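Local coordinates for SusD superfamily protein (Bacteroides thetaiotaomicron VPI-5482, PDB 3HDX), which probably binds polysaccharide at the outer membrane as a SusD homolog, at residues R51-V57 and Y66-K70. Numbering follows the deposited sequence. Where two conformers were deposited one is given.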
loop_
_atom_site.group_PDB
_atom_site.type_symbol
_atom_site.label_atom_id
_atom_site.label_comp_id
_atom_site.label_asym_id
_atom_site.label_seq_id
_atom_site.Cartn_x
_atom_site.Cartn_y
_atom_site.Cartn_z
ATOM N N ARG A 51 15.853 4.793 -18.448
ATOM C CA ARG A 51 15.913 3.334 -18.322
ATOM C C ARG A 51 14.855 2.588 -19.119
ATOM O O ARG A 51 13.665 2.749 -18.878
ATOM C CB ARG A 51 15.878 2.919 -16.860
ATOM C CG ARG A 51 17.147 3.210 -16.137
ATOM C CD ARG A 51 17.137 2.877 -14.694
ATOM N NE ARG A 51 16.740 1.503 -14.388
ATOM C CZ ARG A 51 16.643 1.007 -13.142
ATOM N NH1 ARG A 51 16.951 1.737 -12.062
ATOM N NH2 ARG A 51 16.227 -0.254 -12.969
ATOM N N SER A 52 15.293 1.689 -20.002
ATOM C CA SER A 52 14.346 0.908 -20.804
ATOM C C SER A 52 13.576 -0.102 -19.934
ATOM O O SER A 52 12.433 -0.418 -20.242
ATOM C CB SER A 52 15.028 0.202 -21.997
ATOM O OG SER A 52 15.633 1.143 -22.881
ATOM N N ASP A 53 14.196 -0.591 -18.855
ATOM C CA ASP A 53 13.522 -1.558 -17.950
ATOM C C ASP A 53 12.334 -0.906 -17.231
ATOM O O ASP A 53 11.224 -1.413 -17.255
ATOM C CB ASP A 53 14.492 -2.325 -17.015
ATOM C CG ASP A 53 15.303 -1.453 -16.095
ATOM O OD1 ASP A 53 15.235 -0.207 -16.140
ATOM O OD2 ASP A 53 16.016 -2.002 -15.224
ATOM N N LEU A 54 12.568 0.280 -16.691
ATOM C CA LEU A 54 11.471 1.073 -16.059
ATOM C C LEU A 54 10.430 1.448 -17.110
ATOM O O LEU A 54 9.241 1.381 -16.851
ATOM C CB LEU A 54 12.050 2.311 -15.384
ATOM C CG LEU A 54 13.031 2.131 -14.224
ATOM C CD1 LEU A 54 13.492 3.478 -13.666
ATOM C CD2 LEU A 54 12.429 1.286 -13.086
ATOM N N GLN A 55 10.872 1.770 -18.336
ATOM C CA GLN A 55 9.930 2.127 -19.382
ATOM C C GLN A 55 9.022 0.918 -19.714
ATOM O O GLN A 55 7.817 1.098 -20.034
ATOM C CB GLN A 55 10.659 2.653 -20.647
ATOM C CG GLN A 55 9.694 3.191 -21.687
ATOM C CD GLN A 55 8.940 4.388 -21.161
ATOM O OE1 GLN A 55 9.501 5.477 -21.015
ATOM N NE2 GLN A 55 7.657 4.171 -20.802
ATOM N N ALA A 56 9.602 -0.305 -19.689
ATOM C CA ALA A 56 8.807 -1.519 -19.951
ATOM C C ALA A 56 7.697 -1.699 -18.899
ATOM O O ALA A 56 6.565 -2.021 -19.238
ATOM C CB ALA A 56 9.674 -2.758 -20.059
ATOM N N VAL A 57 8.025 -1.432 -17.630
ATOM C CA VAL A 57 6.990 -1.476 -16.584
ATOM C C VAL A 57 5.885 -0.452 -16.902
ATOM O O VAL A 57 4.683 -0.762 -16.894
ATOM C CB VAL A 57 7.564 -1.196 -15.197
ATOM C CG1 VAL A 57 6.443 -1.156 -14.138
ATOM C CG2 VAL A 57 8.683 -2.224 -14.839
ATOM N N TYR A 66 14.223 -8.010 -19.350
ATOM C CA TYR A 66 14.924 -7.171 -18.385
ATOM C C TYR A 66 14.947 -7.875 -17.053
ATOM O O TYR A 66 13.915 -8.381 -16.590
ATOM C CB TYR A 66 14.299 -5.764 -18.268
ATOM C CG TYR A 66 14.351 -4.993 -19.551
ATOM C CD1 TYR A 66 15.579 -4.534 -20.064
ATOM C CD2 TYR A 66 13.198 -4.741 -20.281
ATOM C CE1 TYR A 66 15.619 -3.840 -21.262
ATOM C CE2 TYR A 66 13.235 -4.024 -21.481
ATOM C CZ TYR A 66 14.442 -3.596 -21.968
ATOM O OH TYR A 66 14.471 -2.904 -23.158
ATOM N N ASP A 67 16.119 -7.901 -16.434
ATOM C CA ASP A 67 16.318 -8.549 -15.142
ATOM C C ASP A 67 15.370 -7.987 -14.040
ATOM O O ASP A 67 14.859 -8.731 -13.219
ATOM C CB ASP A 67 17.777 -8.402 -14.700
ATOM C CG ASP A 67 18.177 -9.380 -13.593
ATOM O OD1 ASP A 67 17.806 -10.559 -13.655
ATOM O OD2 ASP A 67 18.924 -8.952 -12.693
ATOM N N LEU A 68 15.132 -6.675 -14.060
ATOM C CA LEU A 68 14.233 -6.050 -13.087
ATOM C C LEU A 68 12.879 -6.725 -13.110
ATOM O O LEU A 68 12.309 -7.001 -12.052
ATOM C CB LEU A 68 14.032 -4.557 -13.378
ATOM C CG LEU A 68 12.998 -3.819 -12.492
ATOM C CD1 LEU A 68 13.399 -3.889 -11.016
ATOM C CD2 LEU A 68 12.875 -2.333 -12.962
ATOM N N LEU A 69 12.358 -6.913 -14.320
ATOM C CA LEU A 69 11.044 -7.514 -14.502
ATOM C C LEU A 69 11.014 -8.944 -13.977
ATOM O O LEU A 69 10.046 -9.352 -13.271
ATOM C CB LEU A 69 10.589 -7.476 -15.966
ATOM C CG LEU A 69 10.336 -6.108 -16.607
ATOM C CD1 LEU A 69 10.029 -6.235 -18.097
ATOM C CD2 LEU A 69 9.307 -5.338 -15.918
ATOM N N LYS A 70 12.072 -9.707 -14.274
ATOM C CA LYS A 70 12.149 -11.082 -13.804
ATOM C C LYS A 70 12.162 -11.146 -12.262
ATOM O O LYS A 70 11.463 -11.964 -11.649
ATOM C CB LYS A 70 13.386 -11.774 -14.410
ATOM C CG LYS A 70 13.318 -11.879 -15.926
ATOM C CD LYS A 70 14.478 -12.637 -16.497
ATOM C CE LYS A 70 14.341 -12.643 -18.002
ATOM N NZ LYS A 70 14.080 -11.269 -18.453
HETATM O O HOH W 1 16.620 -4.670 -15.598
#
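D53 and Y66 meet where two short helices, 52-58 and 67-73, pack near their starts in the N-terminal part of this helix-rich SusD-family fold. The contact is partly buried and mostly apolar, with one water bridging D53 and L68, and no direct hydrogen bond crosses it. Y66 is the N-cap residue of its helix and lays one face of its ring over the start of the other helix. The CA of D53 sits 4.0 Å from the ring centroid, 17° off the normal, a CH-pi contact; the carbonyl carbon of S52 lies over the same face, nearer the rim. With CG anti to its own carbonyl carbon (chi1 -62°), the ring runs back along the first turn until OH comes 3.4 Å from S52 CB, while CE2 reaches the methyl of A56. With an alanine in place of Y66, the backbone of S52 and D53 would probably lose its aromatic cover, and A56 CB would keep L69 alone as a neighbour across the contact. Deeper in, L54 CD2 touches L68 CD2 at 3.6 Å, and V57 CG2 slides past L69 CD2 at 3.4 Å, tighter than usual for two carbons. Helix 34-41 backs this layer, its I37 and L41 touching both L54 and V57. On the polar side R51 grips the D53 carboxylate side-on, NE to OD1 and NH2 to OD2, which holds that carboxylate in place beside L68; the CD2 of L68 also comes near R51 NH2. OD2 therefore has two partners: besides R51, it accepts a hydrogen bond from a water at 2.8 Å, and the same water oxygen accepts one from L68 N at 2.9 Å, linking the carboxylate to the first turn of helix 67-73.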